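Local coordinates for predicted protein (Acinetobacter sp. RUH2624, PDB 4MEA) that hydrolyses epoxides, probably to vicinal diols, as a secreted Cif-type enzyme with an alpha/beta hydrolase fold, and is regarded as a virulence factor, at residues A[33-37]-A[78-82]; A[49-55]-A[85-91]; A[94-98]-A[235-239]; A[134-139]-A[242-246]. All blocks are in the same frame, centred on the assembly; numbering follows the deposited sequence. Where two conformers were deposited one is given.

In the fold
From the N terminus, loop 33-37 is met by 78-82 in contact 1, which fastens the lead-in of the edge strand 37-44 to helix 75-81. Contact 2 (49-55 with 85-91) opens within the span closed by contact 1 and closes beyond it, so the two cross; they also touch, M78 packing on V52 and A89. The chain then enters 94-98, and contacts 3 and 4 likewise cross: 94-98 is met by 235-239, while 134-139 starts within that span and is met by 242-246. Both use helix 233-244, tying it to the core. D91 bonds to Q97 and S98, joining contact 2 to contact 3, whereas contacts 1 and 4 stay about 14 Å apart at nearest atoms.

Contact 1: residues A[33-37]-A[78-82]; sequences YAKGL and MLSYM
L79 presses its two methyl groups against A34 and L37 where a type II beta turn, A34 to L37, leads into the first strand of the alpha/beta hydrolase sheet beside helix 75-81. CB of A34 sits across the fork of the L79 side chain, 3.7 Å from L79 CD1 and 3.9 Å from L79 CD2. The latter methyl also reaches the end of the turn, with L79 CD2 4.0 Å from L37 CD1. The other branch of L37 serves two methionines: its CD2 lies 4.1 Å from M82 SD and 4.2 Å from M78 CE. Of these, M78 is buried, its side chain also touching V52, V87 and A89 of the sheet, so the contact grades from core to surface. The turn itself is closed by the backbone bond from L37 N to A34 O, and A34 N is tied to E75 OE2 of the same helix. At G36, phi of 108° suits the third position of a type II turn, and the lack of a side chain there leaves room for M82. CG of M82 lies between its backbone N and carbonyl carbon (chi1 61°), and the extended chain beyond brings CE to 3.8 Å from K35 O.

Contact 2: residues A[49-55]-A[85-91]; sequences LHYVEGG and HKVIAID
H50 and D91 are joined twice, once through backbone and once through side chains. D91 N donates to H50 O at 2.9 Å. The ring nitrogen H50 ND1 donates to D91 OD2 over 2.7 Å; the acceptor lies near the imidazole plane, whereas the nitrogen approaches from above the carboxylate, 59° out of its plane. H50 has CG anti to its own backbone nitrogen (chi1 171°), which swings the ring toward that carboxylate, and H50 NE2 is engaged by S39 OG. D91 OD2 also accepts from Q97 N, and D91 OD1 from W71 N, which should hold the carboxylate in place. The tight packing continues along the strands: V52 and A89 form a hydrogen-bonded antiparallel pair, V52 N to A89 O and A89 N to V52 O both at 2.9 Å, and G54 with V87 repeats the pattern. Alternating with them stand the non-hydrogen-bonded pairs Y51-I90 and E53-I88, with Y51 CB 3.8 Å from I90 CG1. Y51, E53 and I88 touch I122 of helix 108-123; V52, V87 and A89 turn to M78 on the other face. The looser, partly exposed end is polar. There K86, bent at chi2 (75°), sends NZ to E53 OE2 at 3.0 Å, a salt bridge whose hydrogen bond is weak, while E53 OE1 is paired with K40. A water links K86 NZ to G55 O, 2.9 Å from that carbonyl oxygen. Strand 47-54, antiparallel between strands 37-44 and 87-90, is the reversed second strand of the alpha/beta hydrolase sheet.

Contact 3: residues A[94-98]-A[235-239]; sequences GLGQS and KLKAA
The G-X-Sm-X-S/T motif of epoxide hydrolases (Sm, a small residue) fits G94-L95-G96-Q97-S98, a loop leaving strand 87-90 that docks on helix 233-244. That helix lies in the long insertion between strands 151-157 and 267-272, where alpha/beta hydrolase epoxide hydrolases carry their cap domain, so the contact joins core to cap. Its polar centre is the ammonium of K235, placed among the backbone carbonyls of the loop. K235 NZ donates to G96 O at 2.8 Å and to G94 O at 3.1 Å, and stands 2.9 Å from S98 O. It approaches both acceptors from above their carbonyl planes, by 45° for G96 and 58° for G94. The bend at chi2 (-69°) turns the lysine chain over the loop, and its aliphatic part then follows the same oxygens, with K235 CD 3.3 Å from G94 O. A type II' turn from L95 to S98, closed by S98 N to L95 O, brings the carbonyls of G96 and S98 to the ammonium, and G94 O joins them from just before it; the positive phi of G96 belongs to that turn. The loop is anchored on its far side too: S98 OG bonds D91 O and H50 N, Q97 N bonds D91 OD2, and Q97 NE2 reaches Y33 OH. Apolar packing completes the fit. G94 and A238 come within 5.1 Å at their CA atoms, A238 CB resting on the glycine. Beside them L95, though its CB points away from the helix, curls back to bring CD2 to 3.8 Å from A239 CB.

Contact 4: residues A[134-139]-A[242-246]; sequences DLGNTA and YYRSH
T138 and H246 are joined by a 2.8 Å hydrogen bond between T138 OG1 and H246 NE2. The hydroxyl comes to the ring edge, near the imidazole plane. T138 holds OG1 beside its backbone nitrogen (chi1 -76°), which leaves CG2 beside the carbonyl carbon, 3.4 Å from H246 NE2. Over one face of the same ring lies the carbonyl of Y242, with O 3.5 Å above the centre; Y172 of the second subunit also packs on H246. L135 fills the angle between the two tyrosines: its CG lies beside the backbone N, anti to the carbonyl carbon (chi1 -84°), which points both methyls at them. Its CD1 is 3.7 Å from Y242 CB and equally far from Y243 CE2, and its CD2 lies 3.8 Å from Y243 CZ. Beyond L135 the tyrosines diverge: Y242 OH bonds P93 O, while Y243 OH stops 4.1 Å from D134 OD2, reminiscent of related epoxide hydrolases, where cap tyrosines assist ring opening. The D134 carboxylate is held by F67 N and by L135 N, the latter 2.6 Å from D134 OD2 on its anti side, and D134 OD1 takes H305 NE2. With D134 at phi 55°, this turn between strand 128-133 and helix 136-146 is the nucleophile elbow of the alpha/beta hydrolase fold, consistent with D134 as nucleophile, H305 as its histidine partner and the two amides as a probable oxyanion hole.

Contact 1: residues A[33-37]-A[78-82]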
loop_
_atom_site.group_PDB
_atom_site.type_symbol
_atom_site.label_atom_id
_atom_site.label_comp_id
_atom_site.label_asym_id
_atom_site.label_seq_id
_atom_site.Cartn_x
_atom_site.Cartn_y
_atom_site.Cartn_z
ATOM N N TYR A 33 -22.232 -21.180 15.687
ATOM C CA TYR A 33 -23.463 -21.010 14.913
ATOM C C TYR A 33 -24.668 -21.001 15.866
ATOM O O TYR A 33 -24.792 -21.918 16.671
ATOM C CB TYR A 33 -23.600 -22.173 13.917
ATOM C CG TYR A 33 -22.271 -22.664 13.361
ATOM C CD1 TYR A 33 -21.610 -21.954 12.363
ATOM C CD2 TYR A 33 -21.676 -23.829 13.837
ATOM C CE1 TYR A 33 -20.390 -22.383 11.856
ATOM C CE2 TYR A 33 -20.452 -24.269 13.330
ATOM C CZ TYR A 33 -19.819 -23.536 12.339
ATOM O OH TYR A 33 -18.608 -23.944 11.828
ATOM N N ALA A 34 -25.551 -20.012 15.762
ATOM C CA ALA A 34 -26.696 -19.932 16.667
ATOM C C ALA A 34 -27.744 -21.011 16.392
ATOM O O ALA A 34 -27.796 -21.579 15.296
ATOM C CB ALA A 34 -27.323 -18.544 16.613
ATOM N N LYS A 35 -28.570 -21.303 17.395
ATOM C CA LYS A 35 -29.633 -22.294 17.236
ATOM C C LYS A 35 -30.490 -21.922 16.029
ATOM O O LYS A 35 -30.881 -20.760 15.867
ATOM C CB LYS A 35 -30.513 -22.366 18.488
ATOM C CG LYS A 35 -31.595 -23.436 18.407
ATOM C CD LYS A 35 -32.690 -23.218 19.438
ATOM C CE LYS A 35 -33.539 -22.002 19.093
ATOM N NZ LYS A 35 -34.676 -21.835 20.043
ATOM N N GLY A 36 -30.768 -22.906 15.181
ATOM C CA GLY A 36 -31.497 -22.668 13.948
ATOM C C GLY A 36 -30.587 -22.789 12.738
ATOM O O GLY A 36 -31.046 -23.022 11.623
ATOM N N LEU A 37 -29.286 -22.648 12.967
ATOM C CA LEU A 37 -28.311 -22.655 11.883
ATOM C C LEU A 37 -27.519 -23.956 11.875
ATOM O O LEU A 37 -27.221 -24.526 12.927
ATOM C CB LEU A 37 -27.365 -21.451 12.010
ATOM C CG LEU A 37 -28.073 -20.094 11.989
ATOM C CD1 LEU A 37 -27.091 -18.915 12.123
ATOM C CD2 LEU A 37 -28.899 -19.965 10.721
ATOM N N MET A 78 -29.015 -13.318 9.234
ATOM C CA MET A 78 -29.527 -14.657 8.985
ATOM C C MET A 78 -30.592 -15.014 10.011
ATOM O O MET A 78 -31.651 -15.534 9.663
ATOM C CB MET A 78 -28.389 -15.672 9.037
ATOM C CG MET A 78 -27.410 -15.559 7.881
ATOM S SD MET A 78 -25.981 -16.630 8.091
ATOM C CE MET A 78 -26.603 -18.255 7.626
ATOM N N LEU A 79 -30.307 -14.736 11.279
ATOM C CA LEU A 79 -31.252 -15.040 12.345
ATOM C C LEU A 79 -32.535 -14.228 12.188
ATOM O O LEU A 79 -33.638 -14.723 12.441
ATOM C CB LEU A 79 -30.609 -14.807 13.718
ATOM C CG LEU A 79 -29.500 -15.808 14.077
ATOM C CD1 LEU A 79 -28.816 -15.428 15.378
ATOM C CD2 LEU A 79 -30.065 -17.208 14.171
ATOM N N SER A 80 -32.379 -12.992 11.732
ATOM C CA SER A 80 -33.506 -12.086 11.543
ATOM C C SER A 80 -34.432 -12.538 10.419
ATOM O O SER A 80 -35.632 -12.282 10.454
ATOM C CB SER A 80 -33.009 -10.669 11.245
ATOM O OG SER A 80 -32.311 -10.122 12.346
ATOM N N TYR A 81 -33.873 -13.210 9.416
ATOM C CA TYR A 81 -34.655 -13.571 8.233
ATOM C C TYR A 81 -35.120 -15.031 8.174
ATOM O O TYR A 81 -36.019 -15.368 7.398
ATOM C CB TYR A 81 -33.879 -13.238 6.956
ATOM C CG TYR A 81 -33.654 -11.756 6.727
ATOM C CD1 TYR A 81 -34.354 -10.800 7.454
ATOM C CD2 TYR A 81 -32.739 -11.313 5.781
ATOM C CE1 TYR A 81 -34.147 -9.439 7.239
ATOM C CE2 TYR A 81 -32.529 -9.958 5.557
ATOM C CZ TYR A 81 -33.234 -9.027 6.286
ATOM O OH TYR A 81 -33.017 -7.683 6.056
ATOM N N MET A 82 -34.525 -15.895 8.986
ATOM C CA MET A 82 -34.726 -17.333 8.795
ATOM C C MET A 82 -36.164 -17.803 9.027
ATOM O O MET A 82 -36.567 -18.843 8.509
ATOM C CB MET A 82 -33.738 -18.156 9.623
ATOM C CG MET A 82 -33.835 -17.950 11.124
ATOM S SD MET A 82 -32.693 -19.054 11.977
ATOM C CE MET A 82 -33.213 -18.775 13.667
#

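Contact 2: residues A[49-55]-A[85-91]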
loop_
_atom_site.group_PDB
_atom_site.type_symbol
_atom_site.label_atom_id
_atom_site.label_comp_id
_atom_site.label_asym_id
_atom_site.label_seq_id
_atom_site.Cartn_x
_atom_site.Cartn_y
_atom_site.Cartn_z
ATOM N N LEU A 49 -16.336 -26.159 -0.109
ATOM C CA LEU A 49 -16.826 -24.923 0.497
ATOM C C LEU A 49 -17.534 -25.193 1.820
ATOM O O LEU A 49 -18.285 -26.168 1.958
ATOM C CB LEU A 49 -17.788 -24.199 -0.452
ATOM C CG LEU A 49 -17.301 -23.800 -1.847
ATOM C CD1 LEU A 49 -18.480 -23.304 -2.658
ATOM C CD2 LEU A 49 -16.210 -22.738 -1.787
ATOM N N HIS A 50 -17.277 -24.332 2.799
ATOM C CA HIS A 50 -18.046 -24.342 4.037
ATOM C C HIS A 50 -19.189 -23.336 3.921
ATOM O O HIS A 50 -19.026 -22.250 3.358
ATOM C CB HIS A 50 -17.154 -24.006 5.238
ATOM C CG HIS A 50 -17.909 -23.780 6.514
ATOM N ND1 HIS A 50 -17.975 -22.550 7.133
ATOM C CD2 HIS A 50 -18.625 -24.630 7.290
ATOM C CE1 HIS A 50 -18.697 -22.651 8.234
ATOM N NE2 HIS A 50 -19.107 -23.903 8.351
ATOM N N TYR A 51 -20.353 -23.698 4.438
ATOM C CA TYR A 51 -21.441 -22.741 4.507
ATOM C C TYR A 51 -22.283 -23.003 5.737
ATOM O O TYR A 51 -22.164 -24.052 6.376
ATOM C CB TYR A 51 -22.295 -22.785 3.238
ATOM C CG TYR A 51 -23.066 -24.080 3.012
ATOM C CD1 TYR A 51 -24.420 -24.171 3.335
ATOM C CD2 TYR A 51 -22.449 -25.196 2.458
ATOM C CE1 TYR A 51 -25.140 -25.350 3.122
ATOM C CE2 TYR A 51 -23.157 -26.386 2.248
ATOM C CZ TYR A 51 -24.502 -26.445 2.575
ATOM O OH TYR A 51 -25.211 -27.605 2.369
ATOM N N VAL A 52 -23.129 -22.036 6.055
ATOM C CA VAL A 52 -24.056 -22.121 7.165
ATOM C C VAL A 52 -25.422 -21.748 6.617
ATOM O O VAL A 52 -25.549 -20.794 5.850
ATOM C CB VAL A 52 -23.645 -21.140 8.291
ATOM C CG1 VAL A 52 -24.698 -21.090 9.389
ATOM C CG2 VAL A 52 -22.282 -21.533 8.849
ATOM N N GLU A 53 -26.445 -22.511 6.988
ATOM C CA GLU A 53 -27.786 -22.231 6.499
ATOM C C GLU A 53 -28.828 -22.336 7.603
ATOM O O GLU A 53 -28.604 -22.960 8.639
ATOM C CB GLU A 53 -28.150 -23.168 5.341
ATOM C CG GLU A 53 -28.372 -24.602 5.769
ATOM C CD GLU A 53 -28.629 -25.539 4.600
ATOM O OE1 GLU A 53 -28.517 -26.765 4.801
ATOM O OE2 GLU A 53 -28.939 -25.060 3.488
ATOM N N GLY A 54 -29.972 -21.705 7.372
ATOM C CA GLY A 54 -31.055 -21.730 8.329
ATOM C C GLY A 54 -32.346 -21.511 7.579
ATOM O O GLY A 54 -32.328 -21.125 6.409
ATOM N N GLY A 55 -33.465 -21.765 8.247
ATOM C CA GLY A 55 -34.765 -21.646 7.618
ATOM C C GLY A 55 -35.060 -22.756 6.623
ATOM O O GLY A 55 -34.334 -23.745 6.533
ATOM N N HIS A 85 -37.413 -16.998 5.462
ATOM C CA HIS A 85 -36.527 -17.228 4.320
ATOM C C HIS A 85 -35.483 -18.284 4.598
ATOM O O HIS A 85 -34.946 -18.357 5.704
ATOM C CB HIS A 85 -35.805 -15.936 3.918
ATOM C CG HIS A 85 -36.721 -14.866 3.412
ATOM N ND1 HIS A 85 -37.105 -14.780 2.092
ATOM C CD2 HIS A 85 -37.352 -13.856 4.054
ATOM C CE1 HIS A 85 -37.928 -13.758 1.941
ATOM N NE2 HIS A 85 -38.093 -13.179 3.115
ATOM N N LYS A 86 -35.203 -19.103 3.587
ATOM C CA LYS A 86 -33.994 -19.905 3.594
ATOM C C LYS A 86 -32.854 -18.888 3.533
ATOM O O LYS A 86 -32.904 -17.947 2.737
ATOM C CB LYS A 86 -33.955 -20.816 2.372
ATOM C CG LYS A 86 -32.723 -21.689 2.285
ATOM C CD LYS A 86 -32.809 -22.834 3.279
ATOM C CE LYS A 86 -31.757 -23.890 3.005
ATOM N NZ LYS A 86 -31.877 -25.030 3.951
ATOM N N VAL A 87 -31.860 -19.046 4.401
ATOM C CA VAL A 87 -30.715 -18.133 4.421
ATOM C C VAL A 87 -29.424 -18.947 4.375
ATOM O O VAL A 87 -29.266 -19.919 5.111
ATOM C CB VAL A 87 -30.732 -17.174 5.649
ATOM C CG1 VAL A 87 -31.888 -16.186 5.548
ATOM C CG2 VAL A 87 -30.819 -17.958 6.973
ATOM N N ILE A 88 -28.511 -18.545 3.498
ATOM C CA ILE A 88 -27.304 -19.317 3.233
ATOM C C ILE A 88 -26.108 -18.378 3.194
ATOM O O ILE A 88 -26.101 -17.414 2.433
ATOM C CB ILE A 88 -27.409 -20.043 1.874
ATOM C CG1 ILE A 88 -28.626 -20.975 1.858
ATOM C CG2 ILE A 88 -26.124 -20.812 1.575
ATOM C CD1 ILE A 88 -29.055 -21.401 0.472
ATOM N N ALA A 89 -25.108 -18.641 4.031
ATOM C CA ALA A 89 -23.889 -17.836 4.018
ATOM C C ALA A 89 -22.706 -18.756 3.758
ATOM O O ALA A 89 -22.461 -19.702 4.508
ATOM C CB ALA A 89 -23.717 -17.078 5.337
ATOM N N ILE A 90 -21.989 -18.481 2.673
ATOM C CA ILE A 90 -20.905 -19.340 2.223
ATOM C C ILE A 90 -19.554 -18.674 2.459
ATOM O O ILE A 90 -19.391 -17.479 2.193
ATOM C CB ILE A 90 -21.047 -19.633 0.707
ATOM C CG1 ILE A 90 -22.426 -20.231 0.404
ATOM C CG2 ILE A 90 -19.914 -20.544 0.222
ATOM C CD1 ILE A 90 -22.772 -20.249 -1.091
ATOM N N ASP A 91 -18.591 -19.450 2.956
ATOM C CA ASP A 91 -17.204 -19.003 3.049
ATOM C C ASP A 91 -16.565 -18.970 1.658
ATOM O O ASP A 91 -16.568 -19.980 0.951
ATOM C CB ASP A 91 -16.387 -19.941 3.945
ATOM C CG ASP A 91 -16.664 -19.733 5.416
ATOM O OD1 ASP A 91 -17.263 -18.689 5.762
ATOM O OD2 ASP A 91 -16.265 -20.604 6.229
HETATM O O HOH W 1 -31.614 -24.651 6.696
#

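Contact 3: residues A[94-98]-A[235-239]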
loop_
_atom_site.group_PDB
_atom_site.type_symbol
_atom_site.label_atom_id
_atom_site.label_comp_id
_atom_site.label_asym_id
_atom_site.label_seq_id
_atom_site.Cartn_x
_atom_site.Cartn_y
_atom_site.Cartn_z
ATOM N N GLY A 94 -11.138 -20.700 -0.302
ATOM C CA GLY A 94 -9.880 -20.438 0.376
ATOM C C GLY A 94 -10.001 -19.818 1.758
ATOM O O GLY A 94 -9.102 -19.974 2.587
ATOM N N LEU A 95 -11.102 -19.111 2.010
ATOM C CA LEU A 95 -11.277 -18.363 3.254
ATOM C C LEU A 95 -12.197 -19.064 4.253
ATOM O O LEU A 95 -12.905 -20.011 3.904
ATOM C CB LEU A 95 -11.804 -16.958 2.948
ATOM C CG LEU A 95 -10.919 -16.192 1.963
ATOM C CD1 LEU A 95 -11.400 -14.761 1.788
ATOM C CD2 LEU A 95 -9.464 -16.231 2.435
ATOM N N GLY A 96 -12.194 -18.591 5.496
ATOM C CA GLY A 96 -12.997 -19.219 6.531
ATOM C C GLY A 96 -12.647 -20.696 6.583
ATOM O O GLY A 96 -11.472 -21.054 6.691
ATOM N N GLN A 97 -13.652 -21.560 6.480
ATOM C CA GLN A 97 -13.403 -23.007 6.492
ATOM C C GLN A 97 -13.469 -23.649 5.103
ATOM O O GLN A 97 -13.467 -24.881 4.973
ATOM C CB GLN A 97 -14.346 -23.700 7.476
ATOM C CG GLN A 97 -14.105 -23.238 8.909
ATOM C CD GLN A 97 -15.130 -23.771 9.880
ATOM O OE1 GLN A 97 -15.032 -24.915 10.338
ATOM N NE2 GLN A 97 -16.122 -22.944 10.208
ATOM N N SER A 98 -13.512 -22.814 4.067
ATOM C CA SER A 98 -13.454 -23.312 2.693
ATOM C C SER A 98 -12.016 -23.600 2.279
ATOM O O SER A 98 -11.099 -22.894 2.687
ATOM C CB SER A 98 -14.073 -22.308 1.718
ATOM O OG SER A 98 -15.473 -22.206 1.905
ATOM N N LYS A 235 -4.314 -19.407 4.783
ATOM C CA LYS A 235 -5.503 -18.563 4.694
ATOM C C LYS A 235 -5.162 -17.181 4.114
ATOM O O LYS A 235 -5.915 -16.625 3.320
ATOM C CB LYS A 235 -6.178 -18.444 6.061
ATOM C CG LYS A 235 -6.813 -19.754 6.545
ATOM C CD LYS A 235 -8.034 -20.115 5.682
ATOM C CE LYS A 235 -8.355 -21.619 5.752
ATOM N NZ LYS A 235 -9.527 -21.973 4.891
ATOM N N LEU A 236 -4.025 -16.627 4.514
ATOM C CA LEU A 236 -3.577 -15.347 3.974
ATOM C C LEU A 236 -3.218 -15.471 2.504
ATOM O O LEU A 236 -3.549 -14.598 1.705
ATOM C CB LEU A 236 -2.385 -14.814 4.769
ATOM C CG LEU A 236 -2.750 -14.389 6.192
ATOM C CD1 LEU A 236 -1.498 -14.185 7.024
ATOM C CD2 LEU A 236 -3.618 -13.116 6.169
ATOM N N LYS A 237 -2.552 -16.561 2.136
ATOM C CA LYS A 237 -2.229 -16.772 0.723
ATOM C C LYS A 237 -3.496 -16.743 -0.149
ATOM O O LYS A 237 -3.534 -16.079 -1.187
ATOM C CB LYS A 237 -1.474 -18.086 0.518
ATOM C CG LYS A 237 -0.942 -18.276 -0.904
ATOM C CD LYS A 237 -0.249 -19.625 -1.059
ATOM C CE LYS A 237 0.411 -19.741 -2.430
ATOM N NZ LYS A 237 1.359 -20.888 -2.503
ATOM N N ALA A 238 -4.529 -17.463 0.281
ATOM C CA ALA A 238 -5.812 -17.463 -0.418
ATOM C C ALA A 238 -6.424 -16.058 -0.482
ATOM O O ALA A 238 -6.830 -15.592 -1.547
ATOM C CB ALA A 238 -6.767 -18.413 0.263
ATOM N N ALA A 239 -6.505 -15.389 0.665
ATOM C CA ALA A 239 -7.036 -14.032 0.693
ATOM C C ALA A 239 -6.337 -13.148 -0.338
ATOM O O ALA A 239 -6.979 -12.409 -1.091
ATOM C CB ALA A 239 -6.887 -13.433 2.091
#

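Contact 4: residues A[134-139]-A[242-246]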
loop_
_atom_site.group_PDB
_atom_site.type_symbol
_atom_site.label_atom_id
_atom_site.label_comp_id
_atom_site.label_asym_id
_atom_site.label_seq_id
_atom_site.Cartn_x
_atom_site.Cartn_y
_atom_site.Cartn_z
ATOM N N ASP A 134 -17.617 -6.570 0.441
ATOM C CA ASP A 134 -16.156 -6.569 0.310
ATOM C C ASP A 134 -15.732 -7.493 -0.843
ATOM O O ASP A 134 -16.278 -7.385 -1.942
ATOM C CB ASP A 134 -15.506 -6.982 1.636
ATOM C CG ASP A 134 -14.028 -6.630 1.710
ATOM O OD1 ASP A 134 -13.697 -5.578 2.300
ATOM O OD2 ASP A 134 -13.189 -7.405 1.197
ATOM N N LEU A 135 -14.776 -8.390 -0.600
ATOM C CA LEU A 135 -14.286 -9.289 -1.652
ATOM C C LEU A 135 -15.402 -10.133 -2.282
ATOM O O LEU A 135 -15.244 -10.653 -3.383
ATOM C CB LEU A 135 -13.179 -10.207 -1.133
ATOM C CG LEU A 135 -11.735 -9.703 -1.102
ATOM C CD1 LEU A 135 -10.808 -10.851 -0.662
ATOM C CD2 LEU A 135 -11.300 -9.137 -2.448
ATOM N N GLY A 136 -16.524 -10.275 -1.588
ATOM C CA GLY A 136 -17.679 -10.910 -2.201
ATOM C C GLY A 136 -18.013 -10.198 -3.505
ATOM O O GLY A 136 -18.452 -10.822 -4.470
ATOM N N ASN A 137 -17.796 -8.882 -3.526
ATOM C CA ASN A 137 -18.087 -8.058 -4.702
ATOM C C ASN A 137 -17.118 -8.345 -5.840
ATOM O O ASN A 137 -17.437 -8.142 -7.018
ATOM C CB ASN A 137 -18.026 -6.570 -4.347
ATOM C CG ASN A 137 -19.088 -6.161 -3.362
ATOM O OD1 ASN A 137 -19.918 -6.975 -2.958
ATOM N ND2 ASN A 137 -19.073 -4.887 -2.964
ATOM N N THR A 138 -15.927 -8.802 -5.469
ATOM C CA THR A 138 -14.917 -9.218 -6.433
ATOM C C THR A 138 -15.217 -10.618 -6.966
ATOM O O THR A 138 -15.043 -10.900 -8.158
ATOM C CB THR A 138 -13.520 -9.221 -5.787
ATOM O OG1 THR A 138 -13.053 -7.869 -5.668
ATOM C CG2 THR A 138 -12.541 -10.033 -6.626
ATOM N N ALA A 139 -15.683 -11.488 -6.076
ATOM C CA ALA A 139 -15.935 -12.885 -6.412
ATOM C C ALA A 139 -17.176 -13.097 -7.284
ATOM O O ALA A 139 -17.287 -14.113 -7.977
ATOM C CB ALA A 139 -16.058 -13.713 -5.130
ATOM N N TYR A 242 -7.068 -13.240 -4.239
ATOM C CA TYR A 242 -8.116 -12.387 -4.814
ATOM C C TYR A 242 -7.502 -11.099 -5.316
ATOM O O TYR A 242 -7.901 -10.574 -6.357
ATOM C CB TYR A 242 -9.235 -12.097 -3.796
ATOM C CG TYR A 242 -10.087 -13.315 -3.511
ATOM C CD1 TYR A 242 -11.236 -13.570 -4.255
ATOM C CD2 TYR A 242 -9.719 -14.228 -2.528
ATOM C CE1 TYR A 242 -12.015 -14.694 -4.010
ATOM C CE2 TYR A 242 -10.484 -15.364 -2.285
ATOM C CZ TYR A 242 -11.631 -15.588 -3.031
ATOM O OH TYR A 242 -12.396 -16.712 -2.799
ATOM N N TYR A 243 -6.502 -10.607 -4.582
ATOM C CA TYR A 243 -5.864 -9.347 -4.930
ATOM C C TYR A 243 -4.902 -9.493 -6.108
ATOM O O TYR A 243 -4.882 -8.638 -7.001
ATOM C CB TYR A 243 -5.216 -8.692 -3.694
ATOM C CG TYR A 243 -6.268 -8.252 -2.700
ATOM C CD1 TYR A 243 -6.848 -6.988 -2.786
ATOM C CD2 TYR A 243 -6.729 -9.122 -1.710
ATOM C CE1 TYR A 243 -7.846 -6.591 -1.895
ATOM C CE2 TYR A 243 -7.729 -8.732 -0.812
ATOM C CZ TYR A 243 -8.279 -7.466 -0.910
ATOM O OH TYR A 243 -9.267 -7.070 -0.030
ATOM N N ARG A 244 -4.127 -10.576 -6.129
ATOM C CA ARG A 244 -3.278 -10.887 -7.292
ATOM C C ARG A 244 -4.129 -11.045 -8.547
ATOM O O ARG A 244 -3.702 -10.705 -9.659
ATOM C CB ARG A 244 -2.490 -12.188 -7.072
ATOM C CG ARG A 244 -1.493 -12.137 -5.948
ATOM C CD ARG A 244 -0.640 -13.416 -5.887
ATOM N NE ARG A 244 -1.356 -14.603 -5.417
ATOM C CZ ARG A 244 -1.564 -14.909 -4.136
ATOM N NH1 ARG A 244 -1.153 -14.092 -3.173
ATOM N NH2 ARG A 244 -2.204 -16.030 -3.814
ATOM N N SER A 245 -5.335 -11.568 -8.365
ATOM C CA SER A 245 -6.214 -11.866 -9.487
ATOM C C SER A 245 -7.090 -10.693 -9.919
ATOM O O SER A 245 -7.913 -10.845 -10.817
ATOM C CB SER A 245 -7.116 -13.056 -9.151
ATOM O OG SER A 245 -6.397 -14.275 -9.164
ATOM N N HIS A 246 -6.938 -9.535 -9.282
ATOM C CA HIS A 246 -7.827 -8.405 -9.582
ATOM C C HIS A 246 -7.718 -7.897 -11.034
ATOM O O HIS A 246 -8.718 -7.477 -11.625
ATOM C CB HIS A 246 -7.639 -7.256 -8.579
ATOM C CG HIS A 246 -8.599 -7.293 -7.420
ATOM N ND1 HIS A 246 -8.275 -6.810 -6.171
ATOM C CD2 HIS A 246 -9.880 -7.727 -7.332
ATOM C CE1 HIS A 246 -9.305 -6.962 -5.357
ATOM N NE2 HIS A 246 -10.296 -7.513 -6.037
#